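Local coordinates for uncharacterized protein McrA (Streptomyces coelicolor, PDB 5ZMO) that recognises phosphorothioated DNA through the sulfur-binding domain given here, part of a type IV restriction enzyme that probably also has endonuclease activity, at residues A26-G38 against G73-W87. Residues are numbered along the deposited sequence; the frame is centred on the assembly and turned at random.
Sequences ALHRPVLLLWAIG and GVRYPFWALVRDDLW. With nucleotides of chain B.
Arg29 runs alongside Leu81, pointing the other way, to Asp84, where Arg29 NH2 gives Asp84 OD2 a hydrogen bond of 2.9 Å that is part of a salt bridge. The two flat groups lie nearly coplanar, 4° apart, and OD2, met on its syn side, grips NH2 from the guanidinium edge and so probably helps hold its rotation. A bend at chi3 (-78°) turns the guanidinium out of the line of the aliphatic chain, whose CG rests on Leu81 CD1 at 3.5 Å and on Pro77 CB. C5' of DG3 of chain B lies over one face, toward its rim, and NH1 is hydrogen-bonded to a modified group of the bound strand. A leucine here would probably leave the Asp84 carboxylate without its charged mate and that group without its NH1 bond. Deeper in, Leu32 CD2 wedges against Leu81 CD2 (3.5 Å), and the same methyl sits over one face of the Trp87 ring. Ala36 CB meets that indole at its edge, 3.8 Å from CZ3. Pro77 CD and CG pack against His28 CB (CB to CD 3.7 Å). Helices 28-38 and 73-83 thus cross at -77°, Leu32 and Leu33 packing on Pro77 and Leu81, with Trp87 from the following chain closing one side; Arg29 and Tyr76, whose OH accepts a bond from DC5 N4 of chain B, touch the strand bound by this phosphorothioate-recognising domain.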
loop_
_atom_site.group_PDB
_atom_site.type_symbol
_atom_site.label_atom_id
_atom_site.label_comp_id
_atom_site.label_asym_id
_atom_site.label_seq_id
_atom_site.Cartn_x
_atom_site.Cartn_y
_atom_site.Cartn_z
ATOM N N ALA A 26 -4.525 -11.921 4.429
ATOM C CA ALA A 26 -3.236 -11.381 3.950
ATOM C C ALA A 26 -3.202 -9.864 4.182
ATOM O O ALA A 26 -4.043 -9.164 3.669
ATOM C CB ALA A 26 -3.067 -11.717 2.478
ATOM N N LEU A 27 -2.239 -9.375 4.956
ATOM C CA LEU A 27 -2.204 -7.959 5.327
ATOM C C LEU A 27 -1.403 -7.067 4.352
ATOM O O LEU A 27 -1.376 -5.812 4.528
ATOM C CB LEU A 27 -1.729 -7.770 6.736
ATOM C CG LEU A 27 -2.680 -8.394 7.776
ATOM C CD1 LEU A 27 -1.928 -8.516 9.088
ATOM C CD2 LEU A 27 -3.964 -7.584 7.954
ATOM N N HIS A 28 -0.938 -7.659 3.257
ATOM C CA HIS A 28 -0.015 -6.999 2.287
ATOM C C HIS A 28 -0.605 -5.723 1.699
ATOM O O HIS A 28 -0.020 -4.646 1.784
ATOM C CB HIS A 28 0.376 -7.925 1.195
ATOM C CG HIS A 28 1.046 -9.177 1.669
ATOM N ND1 HIS A 28 0.400 -10.095 2.472
ATOM C CD2 HIS A 28 2.260 -9.695 1.414
ATOM C CE1 HIS A 28 1.221 -11.088 2.745
ATOM N NE2 HIS A 28 2.347 -10.892 2.093
ATOM N N ARG A 29 -1.839 -5.822 1.159
ATOM C CA ARG A 29 -2.505 -4.666 0.569
ATOM C C ARG A 29 -2.883 -3.626 1.586
ATOM O O ARG A 29 -2.633 -2.444 1.329
ATOM C CB ARG A 29 -3.643 -5.105 -0.384
ATOM C CG ARG A 29 -3.075 -5.519 -1.736
ATOM C CD ARG A 29 -4.214 -5.996 -2.647
ATOM N NE ARG A 29 -4.633 -7.341 -2.328
ATOM C CZ ARG A 29 -5.808 -7.878 -2.742
ATOM N NH1 ARG A 29 -6.142 -9.108 -2.393
ATOM N NH2 ARG A 29 -6.674 -7.164 -3.452
ATOM N N PRO A 30 -3.499 -4.022 2.734
ATOM C CA PRO A 30 -3.767 -3.101 3.790
ATOM C C PRO A 30 -2.547 -2.327 4.283
ATOM O O PRO A 30 -2.664 -1.074 4.477
ATOM C CB PRO A 30 -4.384 -3.988 4.901
ATOM C CG PRO A 30 -5.125 -5.048 4.058
ATOM C CD PRO A 30 -4.206 -5.307 2.951
ATOM N N VAL A 31 -1.437 -3.008 4.401
ATOM C CA VAL A 31 -0.195 -2.311 4.872
ATOM C C VAL A 31 0.292 -1.287 3.807
ATOM O O VAL A 31 0.590 -0.153 4.126
ATOM C CB VAL A 31 0.899 -3.306 5.240
ATOM C CG1 VAL A 31 2.293 -2.659 5.342
ATOM C CG2 VAL A 31 0.536 -4.022 6.516
ATOM N N LEU A 32 0.393 -1.671 2.556
ATOM C CA LEU A 32 0.814 -0.729 1.537
ATOM C C LEU A 32 -0.119 0.440 1.375
ATOM O O LEU A 32 0.365 1.648 1.271
ATOM C CB LEU A 32 1.086 -1.454 0.220
ATOM C CG LEU A 32 1.725 -0.588 -0.853
ATOM C CD1 LEU A 32 3.004 0.032 -0.428
ATOM C CD2 LEU A 32 1.938 -1.439 -2.101
ATOM N N LEU A 33 -1.446 0.173 1.402
ATOM C CA LEU A 33 -2.413 1.291 1.352
ATOM C C LEU A 33 -2.266 2.234 2.536
ATOM O O LEU A 33 -2.289 3.459 2.353
ATOM C CB LEU A 33 -3.881 0.840 1.291
ATOM C CG LEU A 33 -4.199 0.219 -0.060
ATOM C CD1 LEU A 33 -5.482 -0.599 0.040
ATOM C CD2 LEU A 33 -4.310 1.234 -1.124
ATOM N N LEU A 34 -2.228 1.694 3.751
ATOM C CA LEU A 34 -2.019 2.607 4.935
ATOM C C LEU A 34 -0.752 3.458 4.854
ATOM O O LEU A 34 -0.753 4.674 5.185
ATOM C CB LEU A 34 -2.040 1.788 6.221
ATOM C CG LEU A 34 -3.380 1.363 6.798
ATOM C CD1 LEU A 34 -3.155 0.407 7.962
ATOM C CD2 LEU A 34 -4.117 2.576 7.303
ATOM N N TRP A 35 0.318 2.862 4.362
ATOM C CA TRP A 35 1.591 3.548 4.214
ATOM C C TRP A 35 1.405 4.645 3.197
ATOM O O TRP A 35 1.817 5.804 3.428
ATOM C CB TRP A 35 2.698 2.600 3.819
ATOM C CG TRP A 35 3.979 3.278 3.574
ATOM C CD1 TRP A 35 4.902 3.708 4.511
ATOM C CD2 TRP A 35 4.516 3.654 2.294
ATOM N NE1 TRP A 35 5.950 4.307 3.896
ATOM C CE2 TRP A 35 5.749 4.312 2.546
ATOM C CE3 TRP A 35 4.062 3.532 0.969
ATOM C CZ2 TRP A 35 6.544 4.798 1.525
ATOM C CZ3 TRP A 35 4.876 4.021 -0.058
ATOM C CH2 TRP A 35 6.076 4.659 0.239
ATOM N N ALA A 36 0.792 4.292 2.058
ATOM C CA ALA A 36 0.583 5.317 0.990
ATOM C C ALA A 36 -0.306 6.506 1.428
ATOM O O ALA A 36 -0.079 7.652 1.040
ATOM C CB ALA A 36 0.015 4.683 -0.255
ATOM N N ILE A 37 -1.292 6.252 2.302
ATOM C CA ILE A 37 -2.133 7.332 2.817
ATOM C C ILE A 37 -1.289 8.218 3.684
ATOM O O ILE A 37 -1.372 9.471 3.629
ATOM C CB ILE A 37 -3.394 6.803 3.529
ATOM C CG1 ILE A 37 -4.336 6.146 2.522
ATOM C CG2 ILE A 37 -4.075 7.949 4.268
ATOM C CD1 ILE A 37 -5.364 5.211 3.162
ATOM N N GLY A 38 -0.514 7.604 4.566
ATOM C CA GLY A 38 0.452 8.384 5.393
ATOM C C GLY A 38 1.437 9.210 4.577
ATOM O O GLY A 38 1.713 10.417 4.894
ATOM N N GLY A 73 7.458 -9.798 0.560
ATOM C CA GLY A 73 6.137 -9.411 0.874
ATOM C C GLY A 73 5.644 -8.206 0.106
ATOM O O GLY A 73 4.577 -8.255 -0.511
ATOM N N VAL A 74 6.389 -7.088 0.176
ATOM C CA VAL A 74 5.965 -5.809 -0.462
ATOM C C VAL A 74 5.729 -5.893 -1.994
ATOM O O VAL A 74 4.880 -5.131 -2.538
ATOM C CB VAL A 74 6.936 -4.589 -0.320
ATOM C CG1 VAL A 74 6.136 -3.304 -0.495
ATOM C CG2 VAL A 74 7.618 -4.447 1.008
ATOM N N ARG A 75 6.467 -6.759 -2.694
ATOM C CA ARG A 75 6.388 -6.850 -4.130
ATOM C C ARG A 75 4.942 -7.268 -4.555
ATOM O O ARG A 75 4.471 -6.792 -5.605
ATOM C CB ARG A 75 7.457 -7.746 -4.730
ATOM C CG ARG A 75 7.332 -9.180 -4.378
ATOM C CD ARG A 75 8.645 -9.881 -4.611
ATOM N NE ARG A 75 8.497 -11.292 -4.341
ATOM C CZ ARG A 75 8.246 -12.244 -5.247
ATOM N NH1 ARG A 75 8.180 -13.491 -4.808
ATOM N NH2 ARG A 75 8.096 -11.985 -6.521
ATOM N N TYR A 76 4.253 -8.076 -3.738
ATOM C CA TYR A 76 2.904 -8.591 -4.107
ATOM C C TYR A 76 1.855 -7.448 -4.247
ATOM O O TYR A 76 1.327 -7.280 -5.324
ATOM C CB TYR A 76 2.442 -9.654 -3.171
ATOM C CG TYR A 76 3.206 -10.963 -3.374
ATOM C CD1 TYR A 76 3.088 -11.671 -4.559
ATOM C CD2 TYR A 76 4.008 -11.473 -2.369
ATOM C CE1 TYR A 76 3.740 -12.857 -4.727
ATOM C CE2 TYR A 76 4.771 -12.608 -2.561
ATOM C CZ TYR A 76 4.609 -13.314 -3.731
ATOM O OH TYR A 76 5.293 -14.499 -3.934
ATOM N N PRO A 77 1.684 -6.603 -3.216
ATOM C CA PRO A 77 0.690 -5.476 -3.318
ATOM C C PRO A 77 1.184 -4.354 -4.228
ATOM O O PRO A 77 0.371 -3.653 -4.805
ATOM C CB PRO A 77 0.525 -4.993 -1.868
ATOM C CG PRO A 77 1.817 -5.408 -1.216
ATOM C CD PRO A 77 2.209 -6.752 -1.848
ATOM N N PHE A 78 2.497 -4.187 -4.343
ATOM C CA PHE A 78 3.110 -3.163 -5.204
ATOM C C PHE A 78 2.629 -3.291 -6.623
ATOM O O PHE A 78 2.492 -2.299 -7.327
ATOM C CB PHE A 78 4.615 -3.243 -5.115
ATOM C CG PHE A 78 5.336 -2.149 -5.805
ATOM C CD1 PHE A 78 5.554 -0.940 -5.151
ATOM C CD2 PHE A 78 5.794 -2.311 -7.100
ATOM C CE1 PHE A 78 6.269 0.069 -5.782
ATOM C CE2 PHE A 78 6.478 -1.321 -7.735
ATOM C CZ PHE A 78 6.705 -0.094 -7.071
ATOM N N TRP A 79 2.375 -4.524 -7.028
ATOM C CA TRP A 79 1.735 -4.812 -8.321
ATOM C C TRP A 79 0.257 -5.042 -8.304
ATOM O O TRP A 79 -0.476 -4.470 -9.122
ATOM C CB TRP A 79 2.408 -6.086 -8.886
ATOM C CG TRP A 79 1.979 -6.411 -10.332
ATOM C CD1 TRP A 79 1.210 -7.482 -10.716
ATOM C CD2 TRP A 79 2.402 -5.777 -11.522
ATOM N NE1 TRP A 79 1.036 -7.462 -12.069
ATOM C CE2 TRP A 79 1.795 -6.479 -12.605
ATOM C CE3 TRP A 79 3.197 -4.682 -11.802
ATOM C CZ2 TRP A 79 1.964 -6.099 -13.910
ATOM C CZ3 TRP A 79 3.372 -4.310 -13.131
ATOM C CH2 TRP A 79 2.757 -5.022 -14.149
ATOM N N ALA A 80 -0.241 -5.787 -7.327
ATOM C CA ALA A 80 -1.643 -6.203 -7.273
ATOM C C ALA A 80 -2.615 -5.081 -7.055
ATOM O O ALA A 80 -3.738 -5.156 -7.512
ATOM C CB ALA A 80 -1.867 -7.244 -6.225
ATOM N N LEU A 81 -2.206 -4.036 -6.339
ATOM C CA LEU A 81 -3.069 -2.869 -6.213
ATOM C C LEU A 81 -3.459 -2.155 -7.552
ATOM O O LEU A 81 -4.487 -1.427 -7.629
ATOM C CB LEU A 81 -2.424 -1.868 -5.271
ATOM C CG LEU A 81 -2.691 -1.756 -3.770
ATOM C CD1 LEU A 81 -3.931 -2.391 -3.169
ATOM C CD2 LEU A 81 -1.516 -1.632 -2.885
ATOM N N VAL A 82 -2.653 -2.279 -8.592
ATOM C CA VAL A 82 -3.017 -1.771 -9.953
ATOM C C VAL A 82 -4.359 -2.342 -10.351
ATOM O O VAL A 82 -5.362 -1.596 -10.700
ATOM C CB VAL A 82 -1.898 -2.062 -11.005
ATOM C CG1 VAL A 82 -2.343 -1.662 -12.431
ATOM C CG2 VAL A 82 -0.629 -1.334 -10.616
ATOM N N ARG A 83 -4.487 -3.656 -10.222
ATOM C CA ARG A 83 -5.762 -4.356 -10.527
ATOM C C ARG A 83 -6.963 -3.914 -9.690
ATOM O O ARG A 83 -8.104 -3.941 -10.170
ATOM C CB ARG A 83 -5.618 -5.894 -10.451
ATOM C CG ARG A 83 -5.791 -6.650 -11.761
ATOM C CD ARG A 83 -6.293 -8.094 -11.577
ATOM N NE ARG A 83 -6.458 -8.771 -12.877
ATOM C CZ ARG A 83 -5.459 -9.268 -13.623
ATOM N NH1 ARG A 83 -5.737 -9.849 -14.796
ATOM N NH2 ARG A 83 -4.182 -9.198 -13.217
ATOM N N ASP A 84 -6.726 -3.477 -8.440
ATOM C CA ASP A 84 -7.769 -2.932 -7.591
ATOM C C ASP A 84 -8.117 -1.444 -7.859
ATOM O O ASP A 84 -8.914 -0.880 -7.104
ATOM C CB ASP A 84 -7.351 -3.034 -6.111
ATOM C CG ASP A 84 -7.260 -4.456 -5.622
ATOM O OD1 ASP A 84 -8.243 -5.228 -5.770
ATOM O OD2 ASP A 84 -6.216 -4.785 -5.028
ATOM N N ASP A 85 -7.574 -0.864 -8.913
ATOM C CA ASP A 85 -7.825 0.526 -9.342
ATOM C C ASP A 85 -7.371 1.496 -8.276
ATOM O O ASP A 85 -7.970 2.563 -8.154
ATOM C CB ASP A 85 -9.310 0.786 -9.689
ATOM C CG ASP A 85 -9.817 -0.129 -10.799
ATOM O OD1 ASP A 85 -9.006 -0.452 -11.701
ATOM O OD2 ASP A 85 -11.000 -0.541 -10.757
ATOM N N LEU A 86 -6.327 1.133 -7.533
ATOM C CA LEU A 86 -5.817 1.973 -6.419
ATOM C C LEU A 86 -4.380 2.389 -6.568
ATOM O O LEU A 86 -3.792 3.021 -5.656
ATOM C CB LEU A 86 -6.018 1.184 -5.127
ATOM C CG LEU A 86 -7.437 1.113 -4.620
ATOM C CD1 LEU A 86 -7.623 0.002 -3.585
ATOM C CD2 LEU A 86 -7.781 2.511 -4.044
ATOM N N TRP A 87 -3.764 2.058 -7.691
ATOM C CA TRP A 87 -2.320 2.146 -7.793
ATOM C C TRP A 87 -1.833 2.270 -9.223
ATOM O O TRP A 87 -2.481 1.743 -10.117
ATOM C CB TRP A 87 -1.718 0.942 -7.093
ATOM C CG TRP A 87 -0.315 0.972 -6.667
ATOM C CD1 TRP A 87 0.705 0.219 -7.211
ATOM C CD2 TRP A 87 0.264 1.652 -5.558
ATOM N NE1 TRP A 87 1.858 0.422 -6.546
ATOM C CE2 TRP A 87 1.622 1.257 -5.485
ATOM C CE3 TRP A 87 -0.235 2.538 -4.576
ATOM C CZ2 TRP A 87 2.501 1.745 -4.529
ATOM C CZ3 TRP A 87 0.622 2.981 -3.597
ATOM C CH2 TRP A 87 1.996 2.575 -3.565
ATOM P P DG B 3 -4.121 -10.337 -8.348
ATOM O OP1 DG B 3 -5.205 -9.353 -8.506
ATOM O OP2 DG B 3 -2.954 -10.305 -9.229
ATOM O "O5'" DG B 3 -3.700 -10.255 -6.821
ATOM C "C5'" DG B 3 -4.678 -10.347 -5.732
ATOM C "C4'" DG B 3 -4.108 -11.231 -4.643
ATOM O "O4'" DG B 3 -4.124 -12.617 -5.076
ATOM C "C3'" DG B 3 -2.637 -10.950 -4.298
ATOM O "O3'" DG B 3 -2.432 -11.346 -2.939
ATOM C "C2'" DG B 3 -1.887 -11.968 -5.137
ATOM C "C1'" DG B 3 -2.794 -13.164 -4.980
ATOM N N9 DG B 3 -2.660 -14.207 -5.997
ATOM C C8 DG B 3 -2.331 -14.055 -7.319
ATOM N N7 DG B 3 -2.358 -15.185 -7.985
ATOM C C5 DG B 3 -2.735 -16.131 -7.046
ATOM C C6 DG B 3 -2.891 -17.542 -7.171
ATOM O O6 DG B 3 -2.789 -18.235 -8.190
ATOM N N1 DG B 3 -3.279 -18.122 -5.971
ATOM C C2 DG B 3 -3.427 -17.446 -4.778
ATOM N N2 DG B 3 -3.843 -18.169 -3.729
ATOM N N3 DG B 3 -3.297 -16.134 -4.655
ATOM C C4 DG B 3 -2.932 -15.550 -5.815
ATOM P P DC B 5 1.622 -15.556 1.977
ATOM O OP1 DC B 5 1.018 -15.669 3.319
ATOM O OP2 DC B 5 2.975 -15.071 1.706
ATOM O "O5'" DC B 5 1.539 -16.980 1.263
ATOM C "C5'" DC B 5 0.337 -17.735 1.345
ATOM C "C4'" DC B 5 0.619 -19.156 0.922
ATOM O "O4'" DC B 5 0.866 -19.257 -0.495
ATOM C "C3'" DC B 5 1.815 -19.820 1.602
ATOM O "O3'" DC B 5 1.418 -21.197 1.812
ATOM C "C2'" DC B 5 2.912 -19.728 0.545
ATOM C "C1'" DC B 5 2.150 -19.838 -0.773
ATOM N N1 DC B 5 2.718 -19.141 -1.953
ATOM C C2 DC B 5 2.846 -19.795 -3.174
ATOM O O2 DC B 5 2.615 -21.020 -3.238
ATOM N N3 DC B 5 3.309 -19.110 -4.247
ATOM C C4 DC B 5 3.641 -17.823 -4.123
ATOM N N4 DC B 5 4.071 -17.183 -5.210
ATOM C C5 DC B 5 3.482 -17.124 -2.898
ATOM C C6 DC B 5 3.044 -17.815 -1.845
#